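Local coordinates for odorant binding protein ASP5 (Apis mellifera, PDB 3R72) that probably binds and carries small, largely apolar odorant molecules in the antennae of the honeybee, at residues M15-L29 against D41-L55. Residues are numbered along the deposited sequence; the frame is centred on the assembly and turned at random. Where two conformers were deposited one is given.
Sequences MRKSCLQKIAITEEL and DHDLQCYTTCIMKLL. With NBB (N-butyl-benzenesulfonamide), chain C; NBB (N-butyl-benzenesulfonamide), chain B.
R16 NH1 lies 2.8 Å from E27 OE2, a salt bridge made in the guanidinium plane through the anti lone pair of the carboxylate, and D31 pairs with the same nitrogen. An arginine suits this place because its methylenes also pack on Y47, CG standing 3.4 Å from Y47 OH. R16 NE bonds O and Y47 OH bonds OXT of the same C-terminal carboxylate, that of P122, so both side chains hold the chain end. The tyrosine CG is anti to the backbone N (chi1 171°), which sends the ring across the interface: C19 CB meets Y47 CE1 at 3.6 Å and I51 CG1 covers one face near the rim, while I25 CD1 comes as close to the CB at the ring's base. Cut back to an alanine, this position would probably leave a gap beside C19 CB and the R16 methylenes, and the terminal carboxylate of P122 without its hydroxyl partner. Next to the ring the small C19 fits as a knob among Y47, C50, I51 and L54, its SG bonded to C50 SG with a torsion of -86° about the disulfide. Where the first helix gives out, I25 and L29 pack on L44, whose N is capped by D41 OD1 at 3.2 Å. At the other end the flexible thioether of M15 crosses L55, SD to CD2 3.7 Å, and both line the pocket, L55 CD2 lying 3.5 Å from C6 of one n-butyl-benzenesulfonamide. Two roughly antiparallel helices, inclined at 138° and tied by a disulfide, with C46 joined to C101, belong to the disulfide-braced helical fold of the PBP/GOBP odorant-binding proteins.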
ATOM      1  N   MET A  15      11.305   4.305  -1.869  1.00  8.86           N
ATOM      2  CA  MET A  15      10.312   4.703  -0.865  1.00  9.22           C
ATOM      3  C   MET A  15      10.442   3.859   0.400  1.00  8.92           C
ATOM      4  O   MET A  15      10.405   4.378   1.520  1.00  9.80           O
ATOM      5  CB  MET A  15       8.909   4.571  -1.435  1.00  9.17           C
ATOM      6  CG  MET A  15       8.625   5.593  -2.518  1.00  9.81           C
ATOM      7  SD  MET A  15       6.907   5.640  -3.032  1.00 12.39           S
ATOM      8  CE  MET A  15       6.720   4.001  -3.622  1.00 13.54           C
ATOM      9  N   ARG A  16      10.596   2.554   0.227  1.00  8.52           N
ATOM     10  CA  ARG A  16      10.791   1.671   1.378  1.00  9.26           C
ATOM     11  C   ARG A  16      11.991   2.109   2.197  1.00 10.70           C
ATOM     12  O   ARG A  16      11.911   2.237   3.425  1.00 11.43           O
ATOM     13  CB  ARG A  16      10.999   0.221   0.942  1.00  9.61           C
ATOM     14  CG  ARG A  16      11.433  -0.689   2.099  1.00 10.64           C
ATOM     15  CD  ARG A  16      11.628  -2.120   1.718  1.00 12.78           C
ATOM     16  NE  ARG A  16      10.388  -2.759   1.314  1.00 12.76           N
ATOM     17  CZ  ARG A  16      10.220  -4.080   1.210  1.00 13.87           C
ATOM     18  NH1 ARG A  16      11.214  -4.924   1.476  1.00 16.57           N
ATOM     19  NH2 ARG A  16       9.054  -4.562   0.814  1.00 15.20           N
ATOM     20  N   LYS A  17      13.119   2.310   1.521  1.00 12.59           N
ATOM     21  CA  LYS A  17      14.363   2.695   2.173  1.00 15.21           C
ATOM     22  C   LYS A  17      14.156   3.878   3.071  1.00 15.01           C
ATOM     23  O   LYS A  17      14.591   3.884   4.233  1.00 15.71           O
ATOM     24  CB  LYS A  17      15.410   3.117   1.140  1.00 16.65           C
ATOM     25  CG  LYS A  17      16.205   2.009   0.516  1.00 22.50           C
ATOM     26  CD  LYS A  17      17.594   2.505   0.076  1.00 27.78           C
ATOM     27  CE  LYS A  17      17.867   2.163  -1.370  1.00 30.79           C
ATOM     28  NZ  LYS A  17      19.311   1.963  -1.628  1.00 30.29           N
ATOM     29  N   SER A  18      13.521   4.901   2.524  1.00 14.88           N
ATOM     30  CA  SER A  18      13.225   6.134   3.245  0.50 15.80           C
ATOM     31  C   SER A  18      12.369   5.862   4.472  1.00 15.24           C
ATOM     32  O   SER A  18      12.694   6.256   5.585  1.00 15.64           O
ATOM     33  CB  SER A  18      12.482   7.102   2.329  0.50 16.14           C
ATOM     34  OG  SER A  18      12.132   8.294   3.008  0.50 18.03           O
ATOM     35  N   CYS A  19      11.242   5.191   4.257  1.00 13.48           N
ATOM     36  CA  CYS A  19      10.313   4.945   5.361  1.00 12.66           C
ATOM     37  C   CYS A  19      10.878   3.970   6.426  1.00 13.61           C
ATOM     38  O   CYS A  19      10.593   4.134   7.618  1.00 14.02           O
ATOM     39  CB  CYS A  19       8.961   4.493   4.802  1.00 11.49           C
ATOM     40  SG  CYS A  19       8.004   5.795   3.961  1.00 11.19           S
ATOM     41  N   LEU A  20      11.652   2.960   6.014  1.00 15.02           N
ATOM     42  CA  LEU A  20      12.251   2.007   6.977  1.00 16.04           C
ATOM     43  C   LEU A  20      13.152   2.730   7.955  1.00 16.44           C
ATOM     44  O   LEU A  20      13.184   2.415   9.151  1.00 16.12           O
ATOM     45  CB  LEU A  20      13.083   0.911   6.300  1.00 16.52           C
ATOM     46  CG  LEU A  20      12.406  -0.305   5.673  1.00 15.89           C
ATOM     47  CD1 LEU A  20      13.427  -1.217   5.018  1.00 16.93           C
ATOM     48  CD2 LEU A  20      11.550  -1.088   6.673  1.00 16.58           C
ATOM     49  N   GLN A  21      13.915   3.679   7.427  1.00 16.18           N
ATOM     50  CA  GLN A  21      14.859   4.468   8.207  1.00 17.36           C
ATOM     51  C   GLN A  21      14.103   5.383   9.174  1.00 17.66           C
ATOM     52  O   GLN A  21      14.449   5.471  10.349  1.00 18.75           O
ATOM     53  CB  GLN A  21      15.747   5.286   7.272  1.00 17.87           C
ATOM     54  N   LYS A  22      13.068   6.056   8.668  1.00 17.40           N
ATOM     55  CA  LYS A  22      12.271   7.008   9.454  1.00 17.00           C
ATOM     56  C   LYS A  22      11.479   6.337  10.596  1.00 14.52           C
ATOM     57  O   LYS A  22      11.440   6.830  11.736  1.00 14.78           O
ATOM     58  CB  LYS A  22      11.318   7.738   8.515  1.00 18.41           C
ATOM     59  CG  LYS A  22      10.310   8.651   9.165  1.00 22.79           C
ATOM     60  CD  LYS A  22       9.605   9.482   8.101  1.00 28.25           C
ATOM     61  CE  LYS A  22       8.631  10.475   8.715  1.00 31.56           C
ATOM     62  NZ  LYS A  22       7.841  11.180   7.662  1.00 33.09           N
ATOM     63  N   ILE A  23      10.857   5.208  10.271  1.00 12.43           N
ATOM     64  CA  ILE A  23      10.034   4.453  11.221  1.00 12.47           C
ATOM     65  C   ILE A  23      10.838   3.474  12.115  1.00 13.26           C
ATOM     66  O   ILE A  23      10.342   3.051  13.164  1.00 14.94           O
ATOM     67  CB  ILE A  23       8.892   3.735  10.465  1.00 12.29           C
ATOM     68  CG1 ILE A  23       8.014   4.748   9.715  1.00 14.44           C
ATOM     69  CG2 ILE A  23       8.025   2.910  11.418  1.00 13.43           C
ATOM     70  CD1 ILE A  23       7.419   5.830  10.592  1.00 16.60           C
ATOM     71  N   ALA A  24      12.054   3.120  11.722  1.00 13.10           N
ATOM     72  CA  ALA A  24      12.952   2.301  12.548  1.00 11.75           C
ATOM     73  C   ALA A  24      12.435   0.874  12.805  1.00 11.35           C
ATOM     74  O   ALA A  24      12.526   0.333  13.913  1.00 11.38           O
ATOM     75  CB  ALA A  24      13.315   3.032  13.865  1.00 12.83           C
ATOM     76  N   ILE A  25      11.929   0.264  11.740  1.00 10.45           N
ATOM     77  CA  ILE A  25      11.575  -1.144  11.730  1.00  9.99           C
ATOM     78  C   ILE A  25      12.442  -1.859  10.723  1.00  9.93           C
ATOM     79  O   ILE A  25      13.229  -1.233  10.011  1.00 10.98           O
ATOM     80  CB  ILE A  25      10.080  -1.392  11.426  1.00 10.30           C
ATOM     81  CG1 ILE A  25       9.670  -0.788  10.082  1.00  9.96           C
ATOM     82  CG2 ILE A  25       9.233  -0.842  12.552  1.00 11.37           C
ATOM     83  CD1 ILE A  25       8.296  -1.221   9.601  1.00 11.26           C
ATOM     84  N   THR A  26      12.307  -3.168  10.656  1.00 10.23           N
ATOM     85  CA  THR A  26      13.146  -3.967   9.795  1.00 10.09           C
ATOM     86  C   THR A  26      12.482  -4.255   8.456  1.00  9.88           C
ATOM     87  O   THR A  26      11.251  -4.298   8.320  1.00  9.53           O
ATOM     88  CB  THR A  26      13.476  -5.309  10.462  1.00  9.82           C
ATOM     89  OG1 THR A  26      12.257  -6.027  10.628  1.00 10.15           O
ATOM     90  CG2 THR A  26      14.167  -5.117  11.826  1.00 11.74           C
ATOM     91  N   GLU A  27      13.324  -4.541   7.483  1.00 10.67           N
ATOM     92  CA  GLU A  27      12.849  -4.982   6.202  1.00 11.25           C
ATOM     93  C   GLU A  27      12.064  -6.294   6.319  1.00 10.09           C
ATOM     94  O   GLU A  27      11.067  -6.493   5.617  1.00  9.68           O
ATOM     95  CB  GLU A  27      14.012  -5.107   5.225  1.00 13.46           C
ATOM     96  CG  GLU A  27      13.552  -5.406   3.833  1.00 17.66           C
ATOM     97  CD  GLU A  27      14.499  -4.894   2.774  1.00 21.36           C
ATOM     98  OE1 GLU A  27      15.727  -4.834   3.026  1.00 26.86           O
ATOM     99  OE2 GLU A  27      14.010  -4.582   1.680  1.00 22.44           O
ATOM    100  N   GLU A  28      12.493  -7.174   7.219  1.00  9.59           N
ATOM    101  CA  GLU A  28      11.781  -8.416   7.440  1.00  9.20           C
ATOM    102  C   GLU A  28      10.308  -8.151   7.780  1.00  8.39           C
ATOM    103  O   GLU A  28       9.406  -8.807   7.257  1.00  8.12           O
ATOM    104  CB  GLU A  28      12.440  -9.220   8.576  1.00  9.48           C
ATOM    105  CG  GLU A  28      11.684 -10.505   8.874  1.00  9.67           C
ATOM    106  CD  GLU A  28      12.112 -11.219  10.136  1.00  9.88           C
ATOM    107  OE1 GLU A  28      13.134 -10.872  10.756  1.00 10.01           O
ATOM    108  OE2 GLU A  28      11.375 -12.160  10.507  1.00 11.08           O
ATOM    109  N   LEU A  29      10.059  -7.206   8.672  1.00  8.03           N
ATOM    110  CA  LEU A  29       8.713  -6.939   9.129  1.00  8.42           C
ATOM    111  C   LEU A  29       7.848  -6.421   7.960  1.00  8.05           C
ATOM    112  O   LEU A  29       6.696  -6.819   7.787  1.00  8.68           O
ATOM    113  CB  LEU A  29       8.798  -5.950  10.295  1.00  8.84           C
ATOM    114  CG  LEU A  29       7.489  -5.667  11.018  1.00  9.31           C
ATOM    115  CD1 LEU A  29       6.897  -6.929  11.630  1.00 11.55           C
ATOM    116  CD2 LEU A  29       7.718  -4.610  12.077  1.00 11.28           C
ATOM    117  N   ASP A  41       1.175  -4.410  15.101  1.00  8.75           N
ATOM    118  CA  ASP A  41       2.428  -3.732  15.405  1.00  8.33           C
ATOM    119  C   ASP A  41       2.299  -2.301  14.921  1.00  8.04           C
ATOM    120  O   ASP A  41       2.268  -2.048  13.723  1.00  7.62           O
ATOM    121  CB  ASP A  41       3.571  -4.471  14.696  1.00  7.85           C
ATOM    122  CG  ASP A  41       4.931  -3.891  14.972  1.00  9.85           C
ATOM    123  OD1 ASP A  41       5.050  -2.661  15.044  1.00 12.79           O
ATOM    124  OD2 ASP A  41       5.896  -4.669  15.080  1.00 12.33           O
ATOM    125  N   HIS A  42       2.180  -1.353  15.847  1.00  8.62           N
ATOM    126  CA  HIS A  42       1.902   0.019  15.484  1.00  9.21           C
ATOM    127  C   HIS A  42       3.001   0.627  14.613  1.00  8.68           C
ATOM    128  O   HIS A  42       2.715   1.477  13.784  1.00  8.36           O
ATOM    129  CB  HIS A  42       1.638   0.862  16.734  1.00 10.50           C
ATOM    130  CG  HIS A  42       1.030   2.195  16.439  1.00 12.20           C
ATOM    131  ND1 HIS A  42       1.767   3.354  16.422  1.00 13.37           N
ATOM    132  CD2 HIS A  42      -0.244   2.555  16.161  1.00 13.92           C
ATOM    133  CE1 HIS A  42       0.974   4.375  16.139  1.00 13.68           C
ATOM    134  NE2 HIS A  42      -0.254   3.918  15.985  1.00 13.88           N
ATOM    135  N   ASP A  43       4.242   0.185  14.778  1.00  9.16           N
ATOM    136  CA  ASP A  43       5.313   0.701  13.935  1.00  9.42           C
ATOM    137  C   ASP A  43       5.162   0.251  12.482  1.00  8.16           C
ATOM    138  O   ASP A  43       5.326   1.051  11.571  1.00  8.74           O
ATOM    139  CB  ASP A  43       6.671   0.342  14.516  1.00 10.62           C
ATOM    140  CG  ASP A  43       6.892   0.985  15.866  1.00 14.27           C
ATOM    141  OD1 ASP A  43       6.471   2.146  16.055  1.00 17.68           O
ATOM    142  OD2 ASP A  43       7.483   0.327  16.744  1.00 19.29           O
ATOM    143  N   LEU A  44       4.820  -1.013  12.268  1.00  7.59           N
ATOM    144  CA  LEU A  44       4.521  -1.476  10.918  1.00  6.98           C
ATOM    145  C   LEU A  44       3.313  -0.734  10.362  1.00  6.52           C
ATOM    146  O   LEU A  44       3.295  -0.347   9.184  1.00  7.08           O
ATOM    147  CB  LEU A  44       4.311  -2.991  10.886  1.00  7.01           C
ATOM    148  CG  LEU A  44       4.004  -3.579   9.516  1.00  6.62           C
ATOM    149  CD1 LEU A  44       5.077  -3.278   8.485  1.00  8.12           C
ATOM    150  CD2 LEU A  44       3.752  -5.085   9.659  1.00  7.92           C
ATOM    151  N   GLN A  45       2.311  -0.504  11.209  1.00  6.57           N
ATOM    152  CA  GLN A  45       1.156   0.268  10.771  1.00  7.11           C
ATOM    153  C   GLN A  45       1.590   1.645  10.272  1.00  7.46           C
ATOM    154  O   GLN A  45       1.196   2.094   9.187  1.00  7.66           O
ATOM    155  CB  GLN A  45       0.142   0.368  11.908  1.00  7.63           C
ATOM    156  CG  GLN A  45      -0.456  -0.984  12.271  1.00  8.11           C
ATOM    157  CD  GLN A  45      -1.245  -1.022  13.552  1.00  9.78           C
ATOM    158  OE1 GLN A  45      -1.270  -0.072  14.328  1.00 11.06           O
ATOM    159  NE2 GLN A  45      -1.908  -2.147  13.776  1.00 12.49           N
ATOM    160  N   CYS A  46       2.444   2.316  11.033  1.00  7.51           N
ATOM    161  CA  CYS A  46       2.904   3.647  10.626  1.00  8.50           C
ATOM    162  C   CYS A  46       3.795   3.627   9.390  1.00  7.68           C
ATOM    163  O   CYS A  46       3.785   4.595   8.634  1.00  7.80           O
ATOM    164  CB  CYS A  46       3.575   4.357  11.790  1.00  9.71           C
ATOM    165  SG  CYS A  46       2.414   4.749  13.165  1.00 14.52           S
ATOM    166  N   TYR A  47       4.502   2.526   9.146  1.00  7.13           N
ATOM    167  CA  TYR A  47       5.228   2.367   7.886  1.00  6.70           C
ATOM    168  C   TYR A  47       4.257   2.448   6.704  1.00  6.75           C
ATOM    169  O   TYR A  47       4.548   3.100   5.698  1.00  6.87           O
ATOM    170  CB  TYR A  47       6.043   1.064   7.882  1.00  7.12           C
ATOM    171  CG  TYR A  47       6.632   0.730   6.539  1.00  7.29           C
ATOM    172  CD1 TYR A  47       7.893   1.180   6.161  1.00  8.27           C
ATOM    173  CD2 TYR A  47       5.905  -0.009   5.624  1.00  7.06           C
ATOM    174  CE1 TYR A  47       8.400   0.899   4.897  1.00  7.80           C
ATOM    175  CE2 TYR A  47       6.411  -0.296   4.369  1.00  7.31           C
ATOM    176  CZ  TYR A  47       7.660   0.159   4.017  1.00  7.78           C
ATOM    177  OH  TYR A  47       8.173  -0.104   2.769  1.00  8.59           O
ATOM    178  N   THR A  48       3.109   1.782   6.808  1.00  6.21           N
ATOM    179  CA  THR A  48       2.154   1.841   5.711  1.00  6.16           C
ATOM    180  C   THR A  48       1.686   3.257   5.448  1.00  5.94           C
ATOM    181  O   THR A  48       1.498   3.647   4.299  1.00  6.32           O
ATOM    182  CB  THR A  48       0.966   0.858   5.842  1.00  5.96           C
ATOM    183  OG1 THR A  48       0.076   1.224   6.902  1.00  6.81           O
ATOM    184  CG2 THR A  48       1.446  -0.580   5.999  1.00  6.58           C
ATOM    185  N   THR A  49       1.482   4.027   6.509  1.00  6.81           N
ATOM    186  CA  THR A  49       1.085   5.414   6.345  1.00  7.45           C
ATOM    187  C   THR A  49       2.187   6.242   5.680  1.00  7.24           C
ATOM    188  O   THR A  49       1.902   7.089   4.839  1.00  7.64           O
ATOM    189  CB  THR A  49       0.713   6.055   7.690  1.00  7.72           C
ATOM    190  OG1 THR A  49      -0.084   5.137   8.445  1.00  8.57           O
ATOM    191  CG2 THR A  49      -0.037   7.379   7.482  1.00 10.18           C
ATOM    192  N   CYS A  50       3.431   6.001   6.072  1.00  7.59           N
ATOM    193  CA  CYS A  50       4.566   6.695   5.494  1.00  8.27           C
ATOM    194  C   CYS A  50       4.595   6.493   3.976  1.00  7.37           C
ATOM    195  O   CYS A  50       4.734   7.461   3.210  1.00  7.61           O
ATOM    196  CB  CYS A  50       5.867   6.207   6.154  1.00  8.81           C
ATOM    197  SG  CYS A  50       7.394   6.982   5.564  1.00 11.83           S
ATOM    198  N   ILE A  51       4.417   5.245   3.541  1.00  6.59           N
ATOM    199  CA  ILE A  51       4.445   4.926   2.124  1.00  6.58           C
ATOM    200  C   ILE A  51       3.253   5.552   1.402  1.00  6.09           C
ATOM    201  O   ILE A  51       3.402   6.157   0.340  1.00  6.43           O
ATOM    202  CB  ILE A  51       4.458   3.394   1.911  1.00  6.77           C
ATOM    203  CG1 ILE A  51       5.780   2.785   2.384  1.00  6.77           C
ATOM    204  CG2 ILE A  51       4.179   3.020   0.467  1.00  7.71           C
ATOM    205  CD1 ILE A  51       7.013   3.159   1.566  1.00  8.22           C
ATOM    206  N   MET A  52       2.046   5.397   1.956  1.00  6.30           N
ATOM    207  CA  MET A  52       0.879   5.956   1.274  1.00  6.32           C
ATOM    208  C   MET A  52       0.958   7.477   1.198  1.00  6.53           C
ATOM    209  O   MET A  52       0.520   8.089   0.220  1.00  7.28           O
ATOM    210  CB  MET A  52      -0.429   5.488   1.910  1.00  6.63           C
ATOM    211  CG  MET A  52      -0.637   3.995   1.703  1.00  6.24           C
ATOM    212  SD  MET A  52      -2.243   3.344   2.195  1.00  7.05           S
ATOM    213  CE  MET A  52      -3.315   4.058   0.972  1.00  8.18           C
ATOM    214  N   LYS A  53       1.521   8.119   2.219  1.00  6.68           N
ATOM    215  CA  LYS A  53       1.696   9.566   2.129  1.00  7.69           C
ATOM    216  C   LYS A  53       2.681   9.967   1.026  1.00  7.49           C
ATOM    217  O   LYS A  53       2.448  10.959   0.324  1.00  8.21           O
ATOM    218  CB  LYS A  53       2.082  10.167   3.483  1.00  7.76           C
ATOM    219  CG  LYS A  53       0.911  10.226   4.451  1.00  8.89           C
ATOM    220  CD  LYS A  53       1.226  11.034   5.685  1.00 12.24           C
ATOM    221  CE  LYS A  53      -0.037  11.256   6.518  1.00 14.01           C
ATOM    222  NZ  LYS A  53       0.069  12.422   7.439  1.00 17.20           N
ATOM    223  N   LEU A  54       3.759   9.207   0.866  0.50  7.46           N
ATOM    224  CA  LEU A  54       4.700   9.429  -0.237  0.50  7.94           C
ATOM    225  C   LEU A  54       4.028   9.316  -1.600  0.50  8.09           C
ATOM    226  O   LEU A  54       4.292  10.116  -2.493  0.50  7.78           O
ATOM    227  CB  LEU A  54       5.854   8.432  -0.168  0.50  8.69           C
ATOM    228  CG  LEU A  54       7.271   8.937   0.102  0.50 11.45           C
ATOM    229  CD1 LEU A  54       7.288  10.321   0.757  0.50 13.41           C
ATOM    230  CD2 LEU A  54       8.083   7.925   0.905  0.50 11.43           C
ATOM    231  N   LEU A  55       3.155   8.325  -1.753  1.00  7.41           N
ATOM    232  CA  LEU A  55       2.437   8.097  -3.011  1.00  8.15           C
ATOM    233  C   LEU A  55       1.238   9.013  -3.202  1.00  8.16           C
ATOM    234  O   LEU A  55       0.574   8.959  -4.231  1.00  9.18           O
ATOM    235  CB  LEU A  55       1.988   6.642  -3.119  1.00  8.87           C
ATOM    236  CG  LEU A  55       3.147   5.704  -3.423  1.00 10.52           C
ATOM    237  CD1 LEU A  55       2.696   4.259  -3.274  1.00 12.64           C
ATOM    238  CD2 LEU A  55       3.738   5.979  -4.825  1.00 12.58           C
TER
HETATM  239  O1S NBB C 124       2.489  -0.208  -4.896  0.70 15.25           O
HETATM  240  S   NBB C 124       2.208   0.677  -5.991  0.70 13.52           S
HETATM  241  O2S NBB C 124       1.148   1.609  -5.726  0.70 14.83           O
HETATM  242  N10 NBB C 124       1.772  -0.220  -7.240  0.70 12.58           N
HETATM  243  C11 NBB C 124       2.647  -1.269  -7.732  0.70 13.47           C
HETATM  244  C12 NBB C 124       1.865  -2.341  -8.480  0.70 14.77           C
HETATM  245  C13 NBB C 124       2.776  -3.243  -9.298  0.70 16.42           C
HETATM  246  C14 NBB C 124       3.614  -4.139  -8.419  0.70 17.42           C
HETATM  247  C4  NBB C 124       3.535   1.515  -6.411  0.70 11.87           C
HETATM  248  C5  NBB C 124       3.459   2.849  -6.837  0.70 11.53           C
HETATM  249  C6  NBB C 124       4.597   3.571  -7.208  0.70 12.45           C
HETATM  250  C1  NBB C 124       5.836   2.946  -7.182  0.70 12.78           C
HETATM  251  C2  NBB C 124       5.928   1.628  -6.770  0.70 12.71           C
HETATM  252  C3  NBB C 124       4.791   0.917  -6.387  0.70 12.82           C
HETATM  253  O1S NBB B   1      -1.370   3.201  -1.701  0.70  9.11           O
HETATM  254  S   NBB B   1      -0.612   2.179  -2.324  0.70  9.23           S
HETATM  255  O2S NBB B   1       0.795   2.181  -2.031  0.70 11.35           O
HETATM  256  N10 NBB B   1      -0.809   2.356  -3.902  0.70  9.86           N
HETATM  257  C11 NBB B   1      -2.137   2.389  -4.478  1.00 11.94           C
HETATM  258  C12 NBB B   1      -2.181   1.719  -5.838  1.00 13.40           C
HETATM  259  C13 NBB B   1      -1.994   0.202  -5.786  1.00 14.28           C
HETATM  260  C14 NBB B   1      -3.214  -0.474  -5.196  1.00 16.31           C
HETATM  261  C4  NBB B   1      -1.242   0.724  -1.906  0.70  8.06           C
HETATM  262  C5  NBB B   1      -0.620  -0.436  -2.376  0.70  9.06           C
HETATM  263  C6  NBB B   1      -1.124  -1.704  -2.054  0.70  8.97           C
HETATM  264  C1  NBB B   1      -2.249  -1.846  -1.259  0.70  9.15           C
HETATM  265  C2  NBB B   1      -2.865  -0.717  -0.769  0.70  8.35           C
HETATM  266  C3  NBB B   1      -2.377   0.549  -1.086  0.70  8.96           C